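Local structure of pyoverdine biosynthesis protein PvcA (3E59) at residues Pro27-Ser32 with Ala191-Leu196; Asn153-Arg158 with Ala162-His167; Leu196-Ala201 with Asp275-Pro280. The protein catalyses formation of the isonitrile group on L-tyrosine, taking the carbon from ribulose 5-phosphate, in the biosynthesis of paerucumarin. All coordinates share one frame; numbering follows the deposited sequence.

Two surface contacts and one partly buried one are described here within a single chain. Contacts 1 and 3 both use helix 193-210 and share L196; their centres lie about 11 Å apart, on the same side of the chain's centre. They also touch directly: R30 NH2 forms a salt bridge to D276 OD1 at 2.7 Å, and P27 CD packs on W277 NE1 at 3.8 Å. Contact 2 is a separate surface site, its centre about 36 Å from that of contact 1 and 29 Å from that of contact 3, on the opposite side of the chain's centre. A bound phosphate, probably from the crystallisation liquor, lies about 5 Å from the side chain of L198 in contact 3.

Contact 1: residues Pro27-Ser32 with Ala191-Leu196; sequences PEHRQS and ASEEGL
H29 and E193 form a histidine-carboxylate hydrogen bond at the protein surface, joining the short, weakly bonded helix 27-30 to the first turn of helix 193-210. The first of these segments starts at P27, whose carbonyl O takes a bond from R30 N at 3.3 Å and so closes the turn that presents the residues between them. E28 follows, with CB directed toward the helix, but its carboxylate does not join the bond; OE1 stays 6.6 Å from E193 OE2.

H29 carries the contact. Its ring meets the glutamate with its edge, and NE2 donates to E193 OE2 over 2.8 Å at an N-H...O angle of 161°. The acceptor lies practically in the plane of the imidazole, whereas the nitrogen sits well above the plane of the carboxylate, the two groups being turned 84° against each other. E193 spans the gap because CG is anti to its backbone N (chi1 160°) and the chain beyond is extended, bringing OE2 to the ring edge from the direction opposite to the histidine. Y26 meets the imidazole ring at an incline and also touches the side chain of E194, whose OE2 comes to 5.2 Å from H29 NE2 without bonding. With these acidic groups close by, a protonated imidazole would probably be favoured.

Beyond H29 the segment turns away: R30 directs its guanidinium toward the 275-280 loop. On the opposing side, E193 begins a helix whose first turn is capped by S192. This serine occupies the N-cap position; its carbonyl O accepts from L196 N at 3.2 Å, and its hydroxyl OG accepts from G195 N at 3.1 Å.

Contact 2: residues Asn153-Arg158 with Ala162-His167; sequences NLEDVR and AQRDNH
R164 forms a salt bridge with D156 and sets one face of its guanidinium against the carbonyl O of E155, tying a type I beta turn (Q163 to N166) to the 3-10 turn 154-156. Both turns belong to the excursion between strand 149-151 and helix 167-178. NH2 of R164 approaches D156 OD1 to 2.7 Å, with guanidinium and carboxylate planes 61° apart. E155 O lies over one face of the same guanidinium, offset toward its rim and 3.3 Å from R164 CZ. It therefore meets the flat of the cation and takes no hydrogen bond from its N-H groups. With chi1 at 156° the R164 chain leaves the backbone pointing away from its own N, and a bend at chi3 turns the guanidinium onto D156. Nearer the backbone, E155 CB touches R164 O at 3.4 Å.

In the second shell, the acid of E155 is engaged by R117 in a salt bridge and by Q134 of helix 127-144 in a hydrogen bond. The turn bearing R164 is closed by N166 N to Q163 O at 3.1 Å. D156 is steadied from behind: its other oxygen, OD2, accepts from N153 N at 2.8 Å with a nearly straight N-H...O angle of 173°.

Contact 3: residues Leu196-Ala201 with Asp275-Pro280; sequences LLLYRA and DDWLTP
W277 turns one face of its indole to the methyl of A201 and its edge to L198, so that one aromatic side chain from a loop packs against the flank of helix 193-210. From CB, which is directed at the helix, chi1 of -70° places CG beside the backbone N and anti to the carbonyl carbon, and chi2 of 98° turns the ring face to A201. CG is 4.1 Å from A201 CB. At the ring fusion CD2 closes to 3.5 Å from the same methyl, and CE2 does likewise. The methyl stands 3.3 Å from the centroid of the six-membered ring and only 6° off its normal, a face-on CH-pi contact. Farther out the partners change. CZ2 passes L197 O obliquely at 4.0 Å, with no hydrogen bond, while at the tip CH2 meets L198 CD1 at 3.7 Å. That leucine methyl comes in at the ring edge, near its plane, and the two side chains cross at about a right angle.

Behind CB, the backbone is shaped by a type I turn from D275 to L278 and by an Asx turn, in which W277 N donates to D275 OD1 at 2.8 Å. D276, between them, accepts from H269 and from the backbone N of R25. The indole also touches R204 and F205 of the same helix and meets the ring of H257. L198 extends the packing to I234 and W238 of helix 219-247. The tryptophan thus joins helix 193-210 to the loop that leads from strand 265-267, an outermost strand of the Rossmann-like parallel sheet, to strand 284-287 of the mixed sheet.

Contact 1: residues Pro27-Ser32 with Ala191-Leu196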
loop_
_atom_site.group_PDB
_atom_site.type_symbol
_atom_site.label_atom_id
_atom_site.label_comp_id
_atom_site.label_asym_id
_atom_site.label_seq_id
_atom_site.Cartn_x
_atom_site.Cartn_y
_atom_site.Cartn_z
ATOM N N PRO A 27 3.746 -0.690 15.235
ATOM C CA PRO A 27 5.008 -0.892 15.981
ATOM C C PRO A 27 4.797 -0.710 17.486
ATOM O O PRO A 27 5.402 -1.426 18.284
ATOM C CB PRO A 27 5.926 0.218 15.439
ATOM C CG PRO A 27 5.403 0.483 14.054
ATOM C CD PRO A 27 3.911 0.267 14.122
ATOM N N GLU A 28 3.926 0.230 17.854
ATOM C CA GLU A 28 3.605 0.515 19.256
ATOM C C GLU A 28 2.943 -0.656 20.008
ATOM O O GLU A 28 2.955 -0.688 21.240
ATOM C CB GLU A 28 2.737 1.782 19.353
ATOM C CG GLU A 28 3.475 3.074 18.937
ATOM C CD GLU A 28 3.533 3.310 17.424
ATOM O OE1 GLU A 28 2.981 2.492 16.639
ATOM O OE2 GLU A 28 4.116 4.343 17.015
ATOM N N HIS A 29 2.384 -1.615 19.269
ATOM C CA HIS A 29 1.703 -2.769 19.878
ATOM C C HIS A 29 2.567 -4.028 19.972
ATOM O O HIS A 29 2.199 -4.971 20.666
ATOM C CB HIS A 29 0.402 -3.109 19.133
ATOM C CG HIS A 29 -0.606 -2.002 19.117
ATOM N ND1 HIS A 29 -1.697 -2.009 18.278
ATOM C CD2 HIS A 29 -0.689 -0.851 19.830
ATOM C CE1 HIS A 29 -2.417 -0.920 18.479
ATOM N NE2 HIS A 29 -1.823 -0.195 19.411
ATOM N N ARG A 30 3.706 -4.045 19.280
ATOM C CA ARG A 30 4.531 -5.257 19.185
ATOM C C ARG A 30 5.161 -5.706 20.511
ATOM O O ARG A 30 5.167 -6.904 20.818
ATOM C CB ARG A 30 5.609 -5.101 18.103
ATOM C CG ARG A 30 5.058 -5.018 16.674
ATOM C CD ARG A 30 6.138 -5.284 15.620
ATOM N NE ARG A 30 5.561 -5.487 14.288
ATOM C CZ ARG A 30 5.167 -6.663 13.794
ATOM N NH1 ARG A 30 5.286 -7.771 14.510
ATOM N NH2 ARG A 30 4.655 -6.730 12.569
ATOM N N GLN A 31 5.668 -4.749 21.295
ATOM C CA GLN A 31 6.448 -5.042 22.511
ATOM C C GLN A 31 5.653 -5.681 23.652
ATOM O O GLN A 31 6.164 -6.579 24.329
ATOM C CB GLN A 31 7.173 -3.787 23.017
ATOM N N SER A 32 4.416 -5.227 23.867
ATOM C CA SER A 32 3.621 -5.744 24.991
ATOM C C SER A 32 2.109 -5.935 24.779
ATOM O O SER A 32 1.454 -6.560 25.614
ATOM C CB SER A 32 3.920 -4.976 26.302
ATOM O OG SER A 32 4.493 -3.696 26.069
ATOM N N ALA A 191 -10.520 10.505 17.104
ATOM C CA ALA A 191 -11.448 9.657 17.856
ATOM C C ALA A 191 -10.829 8.378 18.378
ATOM O O ALA A 191 -11.419 7.713 19.233
ATOM C CB ALA A 191 -12.705 9.341 17.020
ATOM N N SER A 192 -9.646 8.019 17.882
ATOM C CA SER A 192 -9.003 6.780 18.337
ATOM C C SER A 192 -7.472 6.835 18.357
ATOM O O SER A 192 -6.850 7.649 17.659
ATOM C CB SER A 192 -9.477 5.586 17.500
ATOM O OG SER A 192 -8.943 5.647 16.188
ATOM N N GLU A 193 -6.889 5.965 19.176
ATOM C CA GLU A 193 -5.449 5.715 19.204
ATOM C C GLU A 193 -4.885 5.535 17.808
ATOM O O GLU A 193 -3.903 6.205 17.449
ATOM C CB GLU A 193 -5.130 4.471 20.064
ATOM C CG GLU A 193 -3.755 3.832 19.781
ATOM C CD GLU A 193 -3.408 2.657 20.695
ATOM O OE1 GLU A 193 -4.307 2.136 21.399
ATOM O OE2 GLU A 193 -2.218 2.261 20.710
ATOM N N GLU A 194 -5.522 4.651 17.031
ATOM C CA GLU A 194 -5.043 4.238 15.706
ATOM C C GLU A 194 -5.222 5.314 14.654
ATOM O O GLU A 194 -4.443 5.389 13.706
ATOM C CB GLU A 194 -5.756 2.966 15.234
ATOM C CG GLU A 194 -5.503 1.725 16.093
ATOM C CD GLU A 194 -6.519 1.557 17.204
ATOM O OE1 GLU A 194 -7.119 2.559 17.654
ATOM O OE2 GLU A 194 -6.711 0.410 17.636
ATOM N N GLY A 195 -6.262 6.125 14.806
ATOM C CA GLY A 195 -6.446 7.301 13.964
ATOM C C GLY A 195 -5.268 8.255 14.119
ATOM O O GLY A 195 -4.713 8.740 13.131
ATOM N N LEU A 196 -4.871 8.518 15.361
ATOM C CA LEU A 196 -3.716 9.388 15.600
ATOM C C LEU A 196 -2.391 8.767 15.142
ATOM O O LEU A 196 -1.489 9.483 14.698
ATOM C CB LEU A 196 -3.648 9.826 17.054
ATOM C CG LEU A 196 -4.732 10.814 17.506
ATOM C CD1 LEU A 196 -4.564 11.093 18.970
ATOM C CD2 LEU A 196 -4.673 12.117 16.725
#

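Contact 2: residues Asn153-Arg158 with Ala162-His167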
loop_
_atom_site.group_PDB
_atom_site.type_symbol
_atom_site.label_atom_id
_atom_site.label_comp_id
_atom_site.label_asym_id
_atom_site.label_seq_id
_atom_site.Cartn_x
_atom_site.Cartn_y
_atom_site.Cartn_z
ATOM N N ASN A 153 -7.076 1.315 -11.757
ATOM C CA ASN A 153 -6.722 2.716 -11.516
ATOM C C ASN A 153 -7.982 3.571 -11.433
ATOM O O ASN A 153 -9.073 3.105 -11.776
ATOM C CB ASN A 153 -5.801 3.236 -12.627
ATOM C CG ASN A 153 -4.622 2.308 -12.901
ATOM O OD1 ASN A 153 -4.524 1.687 -13.970
ATOM N ND2 ASN A 153 -3.734 2.199 -11.937
ATOM N N LEU A 154 -7.839 4.817 -10.990
ATOM C CA LEU A 154 -8.983 5.737 -10.930
ATOM C C LEU A 154 -9.706 5.899 -12.277
ATOM O O LEU A 154 -10.931 6.061 -12.315
ATOM C CB LEU A 154 -8.559 7.103 -10.380
ATOM C CG LEU A 154 -9.620 8.183 -10.085
ATOM C CD1 LEU A 154 -10.781 7.672 -9.232
ATOM C CD2 LEU A 154 -8.973 9.419 -9.452
ATOM N N GLU A 155 -8.943 5.843 -13.371
ATOM C CA GLU A 155 -9.486 6.052 -14.718
ATOM C C GLU A 155 -10.255 4.851 -15.257
ATOM O O GLU A 155 -10.921 4.950 -16.288
ATOM C CB GLU A 155 -8.394 6.477 -15.709
ATOM C CG GLU A 155 -7.150 5.617 -15.713
ATOM C CD GLU A 155 -6.048 6.171 -14.826
ATOM O OE1 GLU A 155 -6.335 6.657 -13.704
ATOM O OE2 GLU A 155 -4.879 6.110 -15.259
ATOM N N ASP A 156 -10.164 3.726 -14.555
ATOM C CA ASP A 156 -10.908 2.527 -14.922
ATOM C C ASP A 156 -12.324 2.515 -14.359
ATOM O O ASP A 156 -13.112 1.627 -14.687
ATOM C CB ASP A 156 -10.149 1.271 -14.482
ATOM C CG ASP A 156 -8.766 1.179 -15.109
ATOM O OD1 ASP A 156 -8.614 1.571 -16.286
ATOM O OD2 ASP A 156 -7.829 0.712 -14.425
ATOM N N VAL A 157 -12.643 3.491 -13.507
ATOM C CA VAL A 157 -13.991 3.615 -12.949
ATOM C C VAL A 157 -14.978 3.890 -14.085
ATOM O O VAL A 157 -14.982 4.976 -14.689
ATOM C CB VAL A 157 -14.089 4.695 -11.823
ATOM C CG1 VAL A 157 -15.533 4.843 -11.323
ATOM C CG2 VAL A 157 -13.148 4.353 -10.666
ATOM N N ARG A 158 -15.798 2.877 -14.374
ATOM C CA ARG A 158 -16.764 2.915 -15.474
ATOM C C ARG A 158 -17.654 4.156 -15.413
ATOM O O ARG A 158 -17.919 4.780 -16.436
ATOM C CB ARG A 158 -17.604 1.631 -15.478
ATOM C CG ARG A 158 -18.393 1.372 -16.744
ATOM C CD ARG A 158 -19.037 -0.010 -16.711
ATOM N NE ARG A 158 -20.162 -0.118 -17.643
ATOM C CZ ARG A 158 -20.897 -1.218 -17.819
ATOM N NH1 ARG A 158 -20.633 -2.322 -17.126
ATOM N NH2 ARG A 158 -21.900 -1.220 -18.690
ATOM N N ALA A 162 -16.246 9.340 -19.189
ATOM C CA ALA A 162 -16.062 10.583 -19.953
ATOM C C ALA A 162 -14.836 11.387 -19.515
ATOM O O ALA A 162 -14.197 12.050 -20.339
ATOM C CB ALA A 162 -17.317 11.453 -19.864
ATOM N N GLN A 163 -14.507 11.309 -18.224
ATOM C CA GLN A 163 -13.435 12.119 -17.642
ATOM C C GLN A 163 -12.124 11.361 -17.478
ATOM O O GLN A 163 -11.201 11.828 -16.800
ATOM C CB GLN A 163 -13.884 12.726 -16.307
ATOM C CG GLN A 163 -14.945 13.823 -16.442
ATOM C CD GLN A 163 -14.554 14.921 -17.436
ATOM O OE1 GLN A 163 -15.418 15.533 -18.078
ATOM N NE2 GLN A 163 -13.251 15.169 -17.571
ATOM N N ARG A 164 -12.051 10.210 -18.146
ATOM C CA ARG A 164 -10.969 9.235 -18.002
ATOM C C ARG A 164 -9.555 9.787 -18.225
ATOM O O ARG A 164 -8.618 9.395 -17.532
ATOM C CB ARG A 164 -11.252 8.022 -18.912
ATOM C CG ARG A 164 -10.040 7.227 -19.325
ATOM C CD ARG A 164 -10.384 5.783 -19.616
ATOM N NE ARG A 164 -9.271 4.929 -19.211
ATOM C CZ ARG A 164 -9.366 3.631 -18.934
ATOM N NH1 ARG A 164 -10.535 2.999 -19.018
ATOM N NH2 ARG A 164 -8.278 2.962 -18.574
ATOM N N ASP A 165 -9.404 10.692 -19.187
ATOM C CA ASP A 165 -8.088 11.254 -19.508
ATOM C C ASP A 165 -7.866 12.683 -18.984
ATOM O O ASP A 165 -6.857 13.318 -19.305
ATOM C CB ASP A 165 -7.832 11.167 -21.020
ATOM C CG ASP A 165 -7.712 9.725 -21.508
ATOM O OD1 ASP A 165 -7.132 8.893 -20.778
ATOM O OD2 ASP A 165 -8.196 9.426 -22.620
ATOM N N ASN A 166 -8.802 13.170 -18.169
ATOM C CA ASN A 166 -8.695 14.497 -17.558
ATOM C C ASN A 166 -8.530 14.336 -16.073
ATOM O O ASN A 166 -9.506 14.216 -15.339
ATOM C CB ASN A 166 -9.932 15.340 -17.857
ATOM N N HIS A 167 -7.280 14.338 -15.640
ATOM C CA HIS A 167 -6.910 13.842 -14.324
ATOM C C HIS A 167 -7.483 14.645 -13.160
ATOM O O HIS A 167 -7.937 14.058 -12.169
ATOM C CB HIS A 167 -5.394 13.693 -14.226
ATOM C CG HIS A 167 -4.803 12.843 -15.314
ATOM N ND1 HIS A 167 -5.267 11.579 -15.606
ATOM C CD2 HIS A 167 -3.795 13.083 -16.186
ATOM C CE1 HIS A 167 -4.567 11.073 -16.607
ATOM N NE2 HIS A 167 -3.666 11.964 -16.975
#

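Contact 3: residues Leu196-Ala201 with Asp275-Pro280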
loop_
_atom_site.group_PDB
_atom_site.type_symbol
_atom_site.label_atom_id
_atom_site.label_comp_id
_atom_site.label_asym_id
_atom_site.label_seq_id
_atom_site.Cartn_x
_atom_site.Cartn_y
_atom_site.Cartn_z
ATOM N N LEU A 196 -4.871 8.518 15.361
ATOM C CA LEU A 196 -3.716 9.388 15.600
ATOM C C LEU A 196 -2.391 8.767 15.142
ATOM O O LEU A 196 -1.489 9.483 14.698
ATOM C CB LEU A 196 -3.648 9.826 17.054
ATOM C CG LEU A 196 -4.732 10.814 17.506
ATOM C CD1 LEU A 196 -4.564 11.093 18.970
ATOM C CD2 LEU A 196 -4.673 12.117 16.725
ATOM N N LEU A 197 -2.289 7.442 15.250
ATOM C CA LEU A 197 -1.111 6.706 14.807
ATOM C C LEU A 197 -0.972 6.810 13.304
ATOM O O LEU A 197 0.134 6.990 12.808
ATOM C CB LEU A 197 -1.133 5.228 15.268
ATOM C CG LEU A 197 -0.913 4.936 16.765
ATOM C CD1 LEU A 197 -0.988 3.438 17.056
ATOM C CD2 LEU A 197 0.420 5.516 17.271
ATOM N N LEU A 198 -2.100 6.710 12.595
ATOM C CA LEU A 198 -2.146 6.928 11.152
ATOM C C LEU A 198 -1.752 8.349 10.778
ATOM O O LEU A 198 -0.876 8.552 9.946
ATOM C CB LEU A 198 -3.544 6.613 10.591
ATOM C CG LEU A 198 -3.712 6.838 9.083
ATOM C CD1 LEU A 198 -2.818 5.915 8.264
ATOM C CD2 LEU A 198 -5.186 6.702 8.654
ATOM N N TYR A 199 -2.418 9.331 11.373
ATOM C CA TYR A 199 -2.082 10.724 11.124
ATOM C C TYR A 199 -0.553 10.985 11.277
ATOM O O TYR A 199 0.062 11.618 10.415
ATOM C CB TYR A 199 -2.928 11.665 12.015
ATOM C CG TYR A 199 -2.628 13.127 11.765
ATOM C CD1 TYR A 199 -1.926 13.884 12.703
ATOM C CD2 TYR A 199 -3.000 13.744 10.560
ATOM C CE1 TYR A 199 -1.623 15.211 12.462
ATOM C CE2 TYR A 199 -2.696 15.076 10.313
ATOM C CZ TYR A 199 -2.010 15.797 11.261
ATOM O OH TYR A 199 -1.709 17.122 11.032
ATOM N N ARG A 200 0.047 10.482 12.354
ATOM C CA ARG A 200 1.498 10.649 12.594
ATOM C C ARG A 200 2.356 10.003 11.511
ATOM O O ARG A 200 3.377 10.567 11.100
ATOM C CB ARG A 200 1.919 10.188 14.015
ATOM C CG ARG A 200 3.456 10.265 14.299
ATOM C CD ARG A 200 3.821 10.648 15.741
ATOM N NE ARG A 200 4.221 9.499 16.560
ATOM C CZ ARG A 200 5.388 9.362 17.207
ATOM N NH1 ARG A 200 6.331 10.296 17.150
ATOM N NH2 ARG A 200 5.608 8.267 17.926
ATOM N N ALA A 201 1.931 8.834 11.038
ATOM C CA ALA A 201 2.680 8.098 10.025
ATOM C C ALA A 201 2.636 8.775 8.657
ATOM O O ALA A 201 3.672 8.932 7.981
ATOM C CB ALA A 201 2.162 6.690 9.927
ATOM N N ASP A 275 10.220 -2.039 9.595
ATOM C CA ASP A 275 9.252 -0.962 9.716
ATOM C C ASP A 275 7.927 -1.381 9.101
ATOM O O ASP A 275 7.839 -1.580 7.885
ATOM C CB ASP A 275 9.788 0.304 9.046
ATOM C CG ASP A 275 8.827 1.485 9.128
ATOM O OD1 ASP A 275 7.738 1.389 9.757
ATOM O OD2 ASP A 275 9.162 2.531 8.534
ATOM N N ASP A 276 6.898 -1.502 9.945
ATOM C CA ASP A 276 5.546 -1.889 9.491
ATOM C C ASP A 276 4.870 -0.866 8.580
ATOM O O ASP A 276 3.920 -1.211 7.878
ATOM C CB ASP A 276 4.619 -2.180 10.684
ATOM C CG ASP A 276 4.968 -3.472 11.394
ATOM O OD1 ASP A 276 4.533 -4.562 10.942
ATOM O OD2 ASP A 276 5.675 -3.387 12.420
ATOM N N TRP A 277 5.328 0.387 8.623
ATOM C CA TRP A 277 4.829 1.438 7.729
ATOM C C TRP A 277 5.560 1.521 6.369
ATOM O O TRP A 277 5.123 2.248 5.464
ATOM C CB TRP A 277 4.885 2.815 8.432
ATOM C CG TRP A 277 3.881 2.941 9.543
ATOM C CD1 TRP A 277 4.103 2.756 10.879
ATOM C CD2 TRP A 277 2.487 3.255 9.407
ATOM N NE1 TRP A 277 2.938 2.945 11.582
ATOM C CE2 TRP A 277 1.929 3.254 10.704
ATOM C CE3 TRP A 277 1.660 3.555 8.318
ATOM C CZ2 TRP A 277 0.570 3.526 10.943
ATOM C CZ3 TRP A 277 0.301 3.841 8.560
ATOM C CH2 TRP A 277 -0.222 3.818 9.864
ATOM N N LEU A 278 6.670 0.801 6.230
ATOM C CA LEU A 278 7.509 0.951 5.045
ATOM C C LEU A 278 6.944 0.162 3.875
ATOM O O LEU A 278 6.565 -0.998 4.029
ATOM C CB LEU A 278 8.958 0.519 5.325
ATOM C CG LEU A 278 10.004 0.821 4.233
ATOM C CD1 LEU A 278 10.037 2.315 3.874
ATOM C CD2 LEU A 278 11.392 0.357 4.688
ATOM N N THR A 279 6.909 0.811 2.713
ATOM C CA THR A 279 6.447 0.208 1.478
ATOM C C THR A 279 7.523 0.371 0.376
ATOM O O THR A 279 8.363 1.269 0.467
ATOM C CB THR A 279 5.121 0.820 1.033
ATOM O OG1 THR A 279 5.311 2.214 0.797
ATOM C CG2 THR A 279 4.020 0.615 2.109
ATOM N N PRO A 280 7.520 -0.524 -0.638
ATOM C CA PRO A 280 8.555 -0.523 -1.692
ATOM C C PRO A 280 8.707 0.769 -2.509
ATOM O O PRO A 280 9.792 1.030 -3.020
ATOM C CB PRO A 280 8.161 -1.698 -2.587
ATOM C CG PRO A 280 6.756 -2.047 -2.235
ATOM C CD PRO A 280 6.565 -1.642 -0.809
#